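PDB 4I8D: beta-D-glucoside glucohydrolase from Trichoderma reesei, which probably hydrolyses terminal, non-reducing beta-D-glucosyl residues with release of beta-D-glucose, a step in the breakdown of cellulose. Local coordinates for residues 159-164 with 199-204; 177-182 with 678-683; 614-619 with 670-675; 636-641 with 651-656. All coordinates share one frame; numbering follows the deposited sequence.

Contact 1: 159-164 with 199-204. With BGC (beta-D-glucopyranose), chain G.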
# COMPACT_ATOMS: atom_id res chain seq x y z
N LYS A 159 -4.42 -2.28 8.53
CA LYS A 159 -5.09 -0.97 8.52
C LYS A 159 -5.61 -0.68 7.10
O LYS A 159 -4.89 -0.98 6.14
CB LYS A 159 -4.02 0.07 8.89
CG LYS A 159 -4.49 1.44 9.30
CD LYS A 159 -3.31 2.26 9.80
CE LYS A 159 -2.60 3.03 8.70
NZ LYS A 159 -1.96 4.27 9.23
N HIS A 160 -6.81 -0.13 6.91
CA HIS A 160 -7.84 0.12 7.91
C HIS A 160 -8.96 -0.87 7.63
O HIS A 160 -9.36 -1.08 6.49
CB HIS A 160 -8.41 1.54 7.78
CG HIS A 160 -7.38 2.61 7.73
ND1 HIS A 160 -7.12 3.44 8.80
CD2 HIS A 160 -6.54 3.00 6.74
CE1 HIS A 160 -6.15 4.28 8.48
NE2 HIS A 160 -5.78 4.04 7.24
N TYR A 161 -9.46 -1.49 8.69
CA TYR A 161 -10.49 -2.50 8.57
C TYR A 161 -11.81 -1.85 8.97
O TYR A 161 -11.98 -1.43 10.11
CB TYR A 161 -10.15 -3.69 9.49
CG TYR A 161 -11.01 -4.92 9.32
CD1 TYR A 161 -10.66 -5.93 8.42
CD2 TYR A 161 -12.15 -5.11 10.09
CE1 TYR A 161 -11.43 -7.07 8.28
CE2 TYR A 161 -12.93 -6.25 9.96
CZ TYR A 161 -12.57 -7.22 9.05
OH TYR A 161 -13.37 -8.34 8.91
N ILE A 162 -12.75 -1.72 8.03
CA ILE A 162 -12.60 -2.12 6.62
C ILE A 162 -13.47 -1.19 5.75
O ILE A 162 -14.33 -0.48 6.28
CB ILE A 162 -12.95 -3.62 6.41
CG1 ILE A 162 -12.47 -4.09 5.02
CG2 ILE A 162 -14.43 -3.88 6.65
CD1 ILE A 162 -12.58 -5.58 4.77
N LEU A 163 -13.23 -1.19 4.44
CA LEU A 163 -14.05 -0.47 3.45
C LEU A 163 -13.99 1.06 3.58
O LEU A 163 -14.97 1.75 3.31
CB LEU A 163 -15.49 -0.99 3.45
CG LEU A 163 -15.69 -2.51 3.34
CD1 LEU A 163 -17.07 -2.92 3.82
CD2 LEU A 163 -15.43 -3.02 1.93
N ASN A 164 -12.84 1.57 3.99
CA ASN A 164 -12.57 3.00 4.05
C ASN A 164 -11.99 3.44 2.69
O ASN A 164 -10.84 3.85 2.59
CB ASN A 164 -11.64 3.30 5.24
CG ASN A 164 -11.12 4.73 5.28
OD1 ASN A 164 -11.71 5.65 4.72
ND2 ASN A 164 -9.99 4.92 5.96
N ALA A 199 0.43 -8.55 14.43
CA ALA A 199 0.17 -8.22 15.83
C ALA A 199 -1.21 -7.61 16.11
O ALA A 199 -1.85 -7.94 17.11
CB ALA A 199 1.25 -7.29 16.37
N SER A 200 -1.65 -6.74 15.21
CA SER A 200 -2.76 -5.84 15.49
C SER A 200 -3.55 -5.52 14.22
O SER A 200 -3.03 -5.65 13.11
CB SER A 200 -2.20 -4.54 16.09
OG SER A 200 -3.23 -3.67 16.53
N VAL A 201 -4.80 -5.10 14.41
CA VAL A 201 -5.64 -4.62 13.32
C VAL A 201 -6.38 -3.35 13.76
O VAL A 201 -6.96 -3.31 14.85
CB VAL A 201 -6.65 -5.69 12.83
CG1 VAL A 201 -7.69 -5.08 11.89
CG2 VAL A 201 -5.94 -6.84 12.14
N MET A 202 -6.34 -2.32 12.91
CA MET A 202 -7.04 -1.07 13.18
C MET A 202 -8.40 -1.08 12.53
O MET A 202 -8.51 -1.32 11.32
CB MET A 202 -6.25 0.11 12.64
CG MET A 202 -6.63 1.44 13.25
SD MET A 202 -5.91 2.75 12.26
CE MET A 202 -5.25 3.86 13.50
N CYS A 203 -9.45 -0.83 13.31
CA CYS A 203 -10.79 -0.68 12.73
C CYS A 203 -10.99 0.75 12.26
O CYS A 203 -10.50 1.69 12.90
CB CYS A 203 -11.90 -1.14 13.68
SG CYS A 203 -11.86 -0.41 15.33
N SER A 204 -11.72 0.89 11.17
CA SER A 204 -11.80 2.15 10.41
C SER A 204 -12.85 3.15 10.90
O SER A 204 -13.76 2.80 11.66
CB SER A 204 -12.07 1.82 8.94
OG SER A 204 -13.28 1.10 8.83
C2 BGC G . -5.45 8.18 10.78
C3 BGC G . -4.65 6.89 11.07
C4 BGC G . -3.47 7.17 12.01
C5 BGC G . -3.94 7.93 13.26
C6 BGC G . -2.82 8.22 14.25
C1 BGC G . -5.72 9.00 12.06
O1 BGC G . -6.25 10.30 11.76
O2 BGC G . -6.69 7.88 10.11
O3 BGC G . -4.17 6.29 9.86
O4 BGC G . -2.81 5.95 12.36
O5 BGC G . -4.52 9.17 12.84
O6 BGC G . -2.06 9.34 13.80
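Lys159 and Met202 run side by side from neighbouring strands toward the bound glucose, with Lys159 CG 3.5 Å from Met202 SD. The lysine leaves its backbone with CG anti to N (chi1 -165°), runs straight as far as CD and bends at chi3 (89°), which brings NZ to 3.1 Å from O3 of the sugar. The carbonyl of Leu111 takes a second bond from NZ. Next to it, after a cis peptide bond, the ring of His160 lies flat against the same aliphatic chain: Lys159 CG sits 3.3 Å above the plane of the His160 ring, over its centre. The ring turns its edge to the sugar, and His160 CE1 approaches glucose O3 to 3.1 Å, while ND1 makes a weak bond to Asp237. Were Lys159 replaced by an alanine, glucose O3 would probably lose the bond from the lysine nitrogen, and one face of the imidazole the methylene chain that backs it. Strands 157-161 and 200-203 are neighbours in the parallel sheet of a family 3 domain of the TIM-barrel clan, and their ends line the glucose pocket. Met202 suits this rim because its long, unbranched chain brings an apolar methyl to the sugar, CE standing 3.4 Å from glucose O4. Between the backbones, Tyr161 N gives a nearly straight bond (164°) to Met202 O, 2.8 Å away. Ser204 N reaches Tyr161 O at 2.6 Å from above the carbonyl plane. On the side of helix 217-227, Tyr161 packs its CB on Val201 CG1 at 3.7 Å and sends its hydroxyl to the carbonyl of Thr219.

Contact 2: 177-182 with 678-683. With NAG (2-acetamido-2-deoxy-beta-D-glucopyranose), chain C; NAG (2-acetamido-2-deoxy-beta-D-glucopyranose), chain B; MAN (alpha-D-mannopyranose), chain D; BMA (beta-D-mannopyranose), chain E.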
# COMPACT_ATOMS: atom_id res chain seq x y z
N PRO A 177 -21.25 -3.34 0.87
CA PRO A 177 -21.15 -4.35 -0.19
C PRO A 177 -21.84 -5.65 0.18
O PRO A 177 -22.09 -5.90 1.37
CB PRO A 177 -19.64 -4.58 -0.31
CG PRO A 177 -19.10 -4.28 1.04
CD PRO A 177 -19.97 -3.18 1.60
N ASP A 178 -22.13 -6.48 -0.82
CA ASP A 178 -22.68 -7.81 -0.61
C ASP A 178 -21.59 -8.72 -0.05
O ASP A 178 -20.41 -8.39 -0.17
CB ASP A 178 -23.32 -8.38 -1.90
CG ASP A 178 -22.29 -8.82 -2.95
OD1 ASP A 178 -21.07 -8.77 -2.71
OD2 ASP A 178 -22.71 -9.24 -4.05
N ASP A 179 -21.98 -9.85 0.53
CA ASP A 179 -21.05 -10.70 1.31
C ASP A 179 -19.83 -11.16 0.52
O ASP A 179 -18.71 -11.07 1.01
CB ASP A 179 -21.79 -11.90 1.92
CG ASP A 179 -21.17 -12.36 3.25
OD1 ASP A 179 -21.04 -11.53 4.17
OD2 ASP A 179 -20.84 -13.57 3.38
N ARG A 180 -20.05 -11.63 -0.71
CA ARG A 180 -18.97 -12.11 -1.56
C ARG A 180 -17.93 -11.02 -1.89
O ARG A 180 -16.73 -11.29 -1.91
CB ARG A 180 -19.52 -12.76 -2.83
CG ARG A 180 -18.46 -13.38 -3.72
CD ARG A 180 -18.97 -13.85 -5.07
NE ARG A 180 -17.85 -14.38 -5.86
CZ ARG A 180 -17.89 -14.69 -7.15
NH1 ARG A 180 -19.02 -14.54 -7.84
NH2 ARG A 180 -16.80 -15.16 -7.76
N THR A 181 -18.40 -9.80 -2.15
CA THR A 181 -17.51 -8.66 -2.40
C THR A 181 -16.63 -8.42 -1.18
O THR A 181 -15.42 -8.23 -1.30
CB THR A 181 -18.30 -7.36 -2.75
OG1 THR A 181 -19.03 -7.54 -3.97
CG2 THR A 181 -17.36 -6.16 -2.93
N LEU A 182 -17.25 -8.44 -0.00
CA LEU A 182 -16.56 -8.27 1.27
C LEU A 182 -15.47 -9.32 1.52
O LEU A 182 -14.37 -8.99 1.94
CB LEU A 182 -17.58 -8.26 2.41
CG LEU A 182 -17.17 -8.53 3.86
CD1 LEU A 182 -16.23 -7.47 4.41
CD2 LEU A 182 -18.43 -8.63 4.71
N SER A 678 -10.18 -20.24 -5.64
CA SER A 678 -11.45 -20.22 -4.93
C SER A 678 -12.27 -18.94 -5.16
O SER A 678 -11.77 -17.97 -5.72
CB SER A 678 -11.23 -20.42 -3.43
OG SER A 678 -10.34 -21.50 -3.19
N TYR A 679 -13.53 -18.99 -4.76
CA TYR A 679 -14.39 -17.82 -4.69
C TYR A 679 -15.28 -17.99 -3.46
O TYR A 679 -15.54 -19.13 -3.04
CB TYR A 679 -15.27 -17.72 -5.94
CG TYR A 679 -16.34 -18.78 -5.99
CD1 TYR A 679 -16.07 -20.06 -6.50
CD2 TYR A 679 -17.63 -18.52 -5.52
CE1 TYR A 679 -17.05 -21.03 -6.55
CE2 TYR A 679 -18.62 -19.49 -5.56
CZ TYR A 679 -18.32 -20.74 -6.08
OH TYR A 679 -19.30 -21.71 -6.12
N TRP A 680 -15.74 -16.89 -2.88
CA TRP A 680 -16.63 -16.97 -1.73
C TRP A 680 -18.05 -17.29 -2.16
O TRP A 680 -18.77 -16.43 -2.63
CB TRP A 680 -16.60 -15.67 -0.93
CG TRP A 680 -17.51 -15.68 0.26
CD1 TRP A 680 -18.75 -15.12 0.35
CD2 TRP A 680 -17.25 -16.29 1.54
NE1 TRP A 680 -19.28 -15.33 1.60
CE2 TRP A 680 -18.38 -16.04 2.35
CE3 TRP A 680 -16.18 -17.01 2.07
CZ2 TRP A 680 -18.47 -16.49 3.67
CZ3 TRP A 680 -16.26 -17.46 3.39
CH2 TRP A 680 -17.40 -17.20 4.17
N ASP A 681 -18.43 -18.55 -1.99
CA ASP A 681 -19.81 -18.97 -2.18
C ASP A 681 -20.62 -18.47 -0.99
O ASP A 681 -20.40 -18.90 0.14
CB ASP A 681 -19.91 -20.49 -2.28
CG ASP A 681 -21.32 -20.96 -2.56
OD1 ASP A 681 -21.69 -21.04 -3.74
OD2 ASP A 681 -22.05 -21.25 -1.59
N THR A 682 -21.54 -17.56 -1.26
CA THR A 682 -22.31 -16.92 -0.21
C THR A 682 -23.30 -17.88 0.44
O THR A 682 -23.42 -17.92 1.67
CB THR A 682 -23.03 -15.68 -0.74
OG1 THR A 682 -22.15 -14.99 -1.64
CG2 THR A 682 -23.44 -14.76 0.40
N ALA A 683 -24.01 -18.65 -0.39
CA ALA A 683 -25.02 -19.60 0.07
C ALA A 683 -24.49 -20.49 1.18
O ALA A 683 -25.04 -20.52 2.28
CB ALA A 683 -25.55 -20.43 -1.09
C1 NAG C . -24.34 -6.09 4.52
C2 NAG C . -23.17 -7.03 4.86
C3 NAG C . -23.17 -8.29 3.99
C4 NAG C . -24.57 -8.89 3.86
C5 NAG C . -25.50 -7.78 3.36
C6 NAG C . -26.92 -8.22 2.99
C7 NAG C . -21.09 -5.88 5.63
C8 NAG C . -21.49 -6.02 7.07
N2 NAG C . -21.89 -6.36 4.67
O3 NAG C . -22.30 -9.22 4.58
O4 NAG C . -24.51 -9.99 2.99
O5 NAG C . -25.56 -6.80 4.37
O6 NAG C . -27.51 -8.96 4.04
O7 NAG C . -20.03 -5.32 5.35
C1 NAG B . -25.11 -11.15 3.61
C2 NAG B . -25.52 -12.12 2.51
C3 NAG B . -26.24 -13.33 3.08
C4 NAG B . -25.43 -13.99 4.20
C5 NAG B . -24.88 -12.93 5.17
C6 NAG B . -23.87 -13.57 6.11
C7 NAG B . -25.83 -11.04 0.36
C8 NAG B . -26.78 -10.36 -0.59
N2 NAG B . -26.34 -11.44 1.52
O3 NAG B . -26.45 -14.26 2.04
O4 NAG B . -26.26 -14.85 4.94
O5 NAG B . -24.25 -11.83 4.51
O6 NAG B . -23.81 -12.79 7.29
O7 NAG B . -24.64 -11.20 0.05
C1 MAN D . -26.44 -14.04 -2.73
C2 MAN D . -26.42 -12.91 -3.75
C3 MAN D . -26.40 -13.44 -5.19
C4 MAN D . -25.54 -14.69 -5.40
C5 MAN D . -25.59 -15.68 -4.23
C6 MAN D . -24.50 -16.75 -4.37
O2 MAN D . -25.32 -12.06 -3.51
O3 MAN D . -25.90 -12.43 -6.04
O4 MAN D . -25.97 -15.35 -6.56
O5 MAN D . -25.42 -14.99 -3.00
O6 MAN D . -24.59 -17.65 -3.29
C1 BMA E . -26.18 -16.23 4.53
C2 BMA E . -26.42 -17.10 5.75
C3 BMA E . -26.49 -18.59 5.40
C4 BMA E . -27.40 -18.85 4.20
C5 BMA E . -27.10 -17.88 3.06
C6 BMA E . -28.10 -18.06 1.93
O2 BMA E . -27.65 -16.69 6.37
O3 BMA E . -26.93 -19.33 6.56
O4 BMA E . -27.22 -20.18 3.72
O5 BMA E . -27.15 -16.53 3.52
O6 BMA E . -27.78 -17.09 0.94
O HOH W 1 -23.14 -12.39 -2.06
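Trp680 gives its indole N-H to Asp179 at the first turn of helix 179-186, NE1 lying 2.9 Å from OD2. The bond is bent (134°), since OD2 lies out of the indole plane; the N-H meets OD2 on its anti side, tilted from the carboxylate plane. This is the tight part of the contact. Arg180 has CG anti to its backbone N (chi1 -176°) and stays extended as far as NE, sliding past Trp680 in the opposite direction, with Arg180 CG 3.3 Å from Trp680 O. Tyr679 CD2 lies over one face of its guanidinium, toward the rim, the two planes steeply inclined, and Glu184, Arg646 and Thr647 take its N-H groups, an arginine being long enough to reach all three. Thr682 closes the row with its methyl, CG2 lying 3.6 Å from Asp179 CB.

The other side is lined by sugar and water rather than by direct protein packing. Asp179 OD1 accepts from O3 of the first N-acetylglucosamine (2.7 Å) as well as from Tyr218, so an aspartate here serves protein and glycan together. Asp179 N donates to the acetamide O7 of the second N-acetylglucosamine at 3.0 Å. A water bridges Thr682 OG1 (2.8 Å), that same O7 and a mannose O2, while Ala683 bonds to two mannose units through its backbone N and O. At the outer part Asp178, partly exposed, is the N-cap: its OD1 takes Thr181 N and Thr181 OG1 from opposite faces of the carboxylate plane. The arrangement is that of an N-capped helix of the TIM-barrel-like domain docked on a strand of the fibronectin type III-like domain, the seam overlaid by the N-glycan of Asn209.

Contact 3: 614-619 with 670-675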
# COMPACT_ATOMS: atom_id res chain seq x y z
N ASN A 614 -0.26 -24.61 -1.19
CA ASN A 614 -0.16 -24.71 -2.65
C ASN A 614 -0.84 -25.96 -3.22
O ASN A 614 -0.71 -27.05 -2.68
CB ASN A 614 1.31 -24.66 -3.10
CG ASN A 614 2.03 -23.42 -2.59
OD1 ASN A 614 1.55 -22.30 -2.72
ND2 ASN A 614 3.20 -23.64 -2.00
N VAL A 615 -1.56 -25.77 -4.33
CA VAL A 615 -2.31 -26.87 -4.96
C VAL A 615 -1.95 -27.06 -6.43
O VAL A 615 -2.22 -28.11 -7.02
CB VAL A 615 -3.84 -26.68 -4.80
CG1 VAL A 615 -4.27 -26.95 -3.36
CG2 VAL A 615 -4.28 -25.30 -5.27
N ALA A 616 -1.32 -26.05 -7.02
CA ALA A 616 -0.93 -26.10 -8.42
C ALA A 616 0.32 -25.27 -8.64
O ALA A 616 0.67 -24.42 -7.81
CB ALA A 616 -2.07 -25.62 -9.30
N THR A 617 0.99 -25.50 -9.77
CA THR A 617 2.19 -24.73 -10.13
C THR A 617 2.24 -24.44 -11.62
O THR A 617 2.00 -25.32 -12.45
CB THR A 617 3.48 -25.45 -9.69
OG1 THR A 617 3.62 -25.32 -8.26
CG2 THR A 617 4.71 -24.83 -10.36
N VAL A 618 2.55 -23.18 -11.95
CA VAL A 618 2.63 -22.74 -13.34
C VAL A 618 4.02 -22.18 -13.63
O VAL A 618 4.61 -21.48 -12.80
CB VAL A 618 1.52 -21.71 -13.67
CG1 VAL A 618 1.45 -21.45 -15.17
CG2 VAL A 618 0.17 -22.17 -13.15
N THR A 619 4.53 -22.49 -14.82
CA THR A 619 5.91 -22.23 -15.20
C THR A 619 5.98 -21.63 -16.60
O THR A 619 5.24 -22.05 -17.49
CB THR A 619 6.70 -23.57 -15.20
OG1 THR A 619 7.01 -23.93 -13.84
CG2 THR A 619 7.99 -23.49 -16.02
N PHE A 670 5.09 -19.82 -10.63
CA PHE A 670 3.90 -19.30 -9.96
C PHE A 670 3.24 -20.36 -9.09
O PHE A 670 2.69 -21.35 -9.61
CB PHE A 670 2.88 -18.73 -10.96
CG PHE A 670 3.47 -17.80 -11.99
CD1 PHE A 670 3.95 -16.54 -11.62
CD2 PHE A 670 3.54 -18.17 -13.32
CE1 PHE A 670 4.49 -15.69 -12.57
CE2 PHE A 670 4.07 -17.32 -14.28
CZ PHE A 670 4.55 -16.08 -13.90
N ASN A 671 3.29 -20.17 -7.78
CA ASN A 671 2.67 -21.10 -6.86
C ASN A 671 1.23 -20.73 -6.55
O ASN A 671 0.95 -19.65 -6.02
CB ASN A 671 3.51 -21.25 -5.59
CG ASN A 671 4.84 -21.93 -5.86
OD1 ASN A 671 4.95 -22.83 -6.70
ND2 ASN A 671 5.88 -21.50 -5.14
N ILE A 672 0.33 -21.64 -6.90
CA ILE A 672 -1.10 -21.42 -6.75
C ILE A 672 -1.58 -21.99 -5.42
O ILE A 672 -1.62 -23.20 -5.25
CB ILE A 672 -1.90 -22.08 -7.90
CG1 ILE A 672 -1.19 -21.93 -9.26
CG2 ILE A 672 -3.34 -21.57 -7.94
CD1 ILE A 672 -1.08 -20.51 -9.78
N ARG A 673 -1.94 -21.12 -4.48
CA ARG A 673 -2.56 -21.55 -3.23
C ARG A 673 -3.99 -21.98 -3.54
O ARG A 673 -4.46 -21.76 -4.66
CB ARG A 673 -2.52 -20.44 -2.17
CG ARG A 673 -1.13 -19.85 -1.93
CD ARG A 673 -1.17 -18.52 -1.19
NE ARG A 673 -1.95 -17.50 -1.91
CZ ARG A 673 -2.01 -16.21 -1.58
NH1 ARG A 673 -1.35 -15.74 -0.53
NH2 ARG A 673 -2.76 -15.38 -2.30
N ARG A 674 -4.67 -22.61 -2.59
CA ARG A 674 -6.02 -23.10 -2.85
C ARG A 674 -6.98 -21.93 -3.08
O ARG A 674 -7.79 -21.95 -4.02
CB ARG A 674 -6.53 -24.00 -1.73
CG ARG A 674 -7.83 -24.74 -2.08
CD ARG A 674 -8.31 -25.65 -0.96
NE ARG A 674 -9.75 -25.92 -1.03
CZ ARG A 674 -10.32 -26.81 -1.84
NH1 ARG A 674 -9.59 -27.55 -2.67
NH2 ARG A 674 -11.64 -26.96 -1.82
N ARG A 675 -6.87 -20.92 -2.22
CA ARG A 675 -7.66 -19.71 -2.32
C ARG A 675 -7.55 -19.11 -3.73
O ARG A 675 -8.54 -18.67 -4.28
CB ARG A 675 -7.27 -18.69 -1.22
CG ARG A 675 -5.88 -18.07 -1.35
CD ARG A 675 -5.35 -17.56 -0.02
NE ARG A 675 -6.20 -16.55 0.61
CZ ARG A 675 -5.92 -15.24 0.68
NH1 ARG A 675 -4.81 -14.73 0.17
NH2 ARG A 675 -6.78 -14.44 1.30
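A classic beta bulge, in which Val615 and Ala616 both face Ile672, interrupts the antiparallel pairing of strands 614-624 and 665-673. Ile672 O takes a straight bond from Val615 N at 2.7 Å and a weak one from Ala616 N at 3.4 Å. Val615 reaches this position with its psi turned to -18°, far from the extended value, and its branched side chain lies against the backbone of Arg673 and Arg674. Beyond the bulge the pairing is regular: Ile672 N bonds to Ala616 O, and Val618 and Phe670 form a hydrogen-bonded pair with N-H...O bonds both ways.

Apolar residues gather on one face. Ile672, with CG1 anti to its carbonyl carbon (chi1 -40°), lays CG1 3.8 Å from Ala616 CB, where a small residue fits beneath it, and its CD1 meets Val618 CG2 at 4.0 Å. Phe670 CD2 lies 4.1 Å from Val618 CB. On the opposite face the pair is polar: Thr617 and Asn671 stand alongside each other, OG1 and OD1 3.2 Å apart, as suits positions near solvent. Phe670 and Ile672 press on Leu636 of strand 630-639, and this meeting of two antiparallel sheets through apolar faces is typical of the beta sandwich of fibronectin type III-like domains.

Contact 4: 636-641 with 651-656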
# COMPACT_ATOMS: atom_id res chain seq x y z
N LEU A 636 0.93 -13.85 -13.97
CA LEU A 636 -0.10 -14.88 -14.18
C LEU A 636 -1.51 -14.35 -13.93
O LEU A 636 -1.81 -13.82 -12.85
CB LEU A 636 0.16 -16.10 -13.29
CG LEU A 636 -0.98 -17.13 -13.17
CD1 LEU A 636 -1.20 -17.90 -14.47
CD2 LEU A 636 -0.75 -18.08 -12.02
N TYR A 637 -2.38 -14.52 -14.93
CA TYR A 637 -3.80 -14.20 -14.78
C TYR A 637 -4.64 -15.44 -14.97
O TYR A 637 -4.41 -16.24 -15.89
CB TYR A 637 -4.23 -13.08 -15.75
CG TYR A 637 -3.59 -11.76 -15.41
CD1 TYR A 637 -4.17 -10.89 -14.50
CD2 TYR A 637 -2.38 -11.40 -15.97
CE1 TYR A 637 -3.57 -9.70 -14.16
CE2 TYR A 637 -1.77 -10.21 -15.64
CZ TYR A 637 -2.36 -9.36 -14.74
OH TYR A 637 -1.74 -8.18 -14.42
N ILE A 638 -5.63 -15.58 -14.10
CA ILE A 638 -6.52 -16.73 -14.13
C ILE A 638 -7.96 -16.36 -14.48
O ILE A 638 -8.56 -15.45 -13.88
CB ILE A 638 -6.45 -17.53 -12.80
CG1 ILE A 638 -5.05 -18.16 -12.65
CG2 ILE A 638 -7.55 -18.59 -12.75
CD1 ILE A 638 -4.86 -19.01 -11.41
N THR A 639 -8.50 -17.08 -15.46
CA THR A 639 -9.93 -17.08 -15.76
C THR A 639 -10.56 -18.31 -15.10
O THR A 639 -10.09 -19.44 -15.29
CB THR A 639 -10.16 -17.13 -17.28
OG1 THR A 639 -9.45 -16.06 -17.89
CG2 THR A 639 -11.66 -17.04 -17.62
N TYR A 640 -11.63 -18.09 -14.33
CA TYR A 640 -12.36 -19.17 -13.67
C TYR A 640 -13.22 -19.97 -14.67
O TYR A 640 -13.41 -19.53 -15.80
CB TYR A 640 -13.17 -18.59 -12.51
CG TYR A 640 -12.36 -18.40 -11.24
CD1 TYR A 640 -11.09 -17.82 -11.29
CD2 TYR A 640 -12.85 -18.80 -10.00
CE1 TYR A 640 -10.33 -17.64 -10.14
CE2 TYR A 640 -12.10 -18.63 -8.84
CZ TYR A 640 -10.84 -18.05 -8.92
OH TYR A 640 -10.09 -17.87 -7.78
N PRO A 641 -13.69 -21.18 -14.27
CA PRO A 641 -14.52 -21.98 -15.18
C PRO A 641 -15.94 -21.45 -15.37
O PRO A 641 -16.46 -20.74 -14.51
CB PRO A 641 -14.58 -23.36 -14.49
CG PRO A 641 -13.47 -23.36 -13.50
CD PRO A 641 -13.34 -21.93 -13.06
N GLN A 651 -7.87 -12.53 -13.45
CA GLN A 651 -7.57 -12.21 -12.08
C GLN A 651 -6.13 -12.59 -11.82
O GLN A 651 -5.74 -13.75 -12.02
CB GLN A 651 -8.51 -12.98 -11.16
CG GLN A 651 -9.05 -12.16 -10.00
CD GLN A 651 -10.22 -12.83 -9.32
OE1 GLN A 651 -10.76 -13.83 -9.80
NE2 GLN A 651 -10.62 -12.30 -8.17
N LEU A 652 -5.33 -11.60 -11.41
CA LEU A 652 -3.91 -11.80 -11.11
C LEU A 652 -3.76 -12.81 -9.99
O LEU A 652 -4.36 -12.66 -8.91
CB LEU A 652 -3.23 -10.48 -10.72
CG LEU A 652 -1.76 -10.57 -10.26
CD1 LEU A 652 -0.83 -10.86 -11.44
CD2 LEU A 652 -1.30 -9.32 -9.52
N ARG A 653 -2.98 -13.86 -10.23
CA ARG A 653 -2.84 -14.92 -9.24
C ARG A 653 -1.37 -15.31 -8.99
O ARG A 653 -1.09 -16.16 -8.15
CB ARG A 653 -3.71 -16.12 -9.62
CG ARG A 653 -5.21 -15.84 -9.67
CD ARG A 653 -5.92 -16.18 -8.36
NE ARG A 653 -6.27 -15.01 -7.56
CZ ARG A 653 -7.52 -14.71 -7.17
NH1 ARG A 653 -8.54 -15.50 -7.49
NH2 ARG A 653 -7.73 -13.62 -6.44
N GLY A 654 -0.46 -14.67 -9.72
CA GLY A 654 0.97 -14.82 -9.49
C GLY A 654 1.82 -13.83 -10.25
O GLY A 654 1.42 -13.30 -11.29
N PHE A 655 3.03 -13.58 -9.74
CA PHE A 655 4.00 -12.72 -10.41
C PHE A 655 5.43 -13.04 -9.97
O PHE A 655 5.69 -13.28 -8.79
CB PHE A 655 3.69 -11.23 -10.17
CG PHE A 655 3.96 -10.76 -8.76
CD1 PHE A 655 3.01 -10.94 -7.76
CD2 PHE A 655 5.17 -10.15 -8.44
CE1 PHE A 655 3.26 -10.52 -6.47
CE2 PHE A 655 5.43 -9.72 -7.14
CZ PHE A 655 4.47 -9.91 -6.15
N ALA A 656 6.35 -13.03 -10.93
CA ALA A 656 7.77 -13.16 -10.65
C ALA A 656 8.53 -12.07 -11.39
O ALA A 656 8.09 -11.62 -12.44
CB ALA A 656 8.28 -14.54 -11.07
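With CG anti to its own carbonyl carbon (chi1 -67°), Tyr637 lays its ring along the neighbouring strand. Leu652, whose CG is instead anti to the backbone N (chi1 175°), carries a methyl onto that ring: Leu652 CD1 stands over one face of Tyr637, 4.2 Å from the ring centroid, in a CH-pi contact. Leu652 CB also touches Tyr637 CE1 at 3.5 Å, and the phenol oxygen bonds to Gln635. A serine in place of Tyr637 would probably open a gap beneath the leucine methyl and leave Gln635 without its phenol partner.

The strands pair antiparallel, with Ile638 N bonding to Gln651 O at 2.8 Å. A classic bulge follows, Arg653 and Gly654 both facing Leu636: Arg653 N donates to Leu636 O (2.9 Å), and Leu636 N to Gly654 O (2.8 Å). Glycine adds no bulk to the face on which Leu636 packs. The aliphatic part of Arg653 crosses Ile638 at about a right angle, CB 3.6 Å from Ile638 CD1. Its bent chain then brings NH1 to 2.8 Å from Tyr640 OH; that hydroxyl is hydrogen-bonded to Ser678 O.

In this hairpin, strand 630-639 is flanked on its other edge by strand 692-699, Leu636 faces strand 665-673 across the sandwich, and Leu652 on the opposite face packs against helix 135-150.

From the N terminus, contact 1 closes first, when segment 199-204 returns beside 159-164 after the helices between two parallel strands of the TIM-barrel-like domain. Segment 177-182 lies inside that loop but finds its partner only at 678-683, so contacts 1 and 2 cross, and they touch where Leu163 packs on Pro177 and Ile162 on Leu182. Contact 2 spans almost 500 residues and ties the barrel domain to the fibronectin type III-like domain. Nested within it is contact 3, and within contact 3 the hairpin of contact 4. The last two meet in the sandwich interior, Phe670 resting on the bulged strand at Gly654, while Tyr640 of contact 4 reaches Ser678 of contact 2.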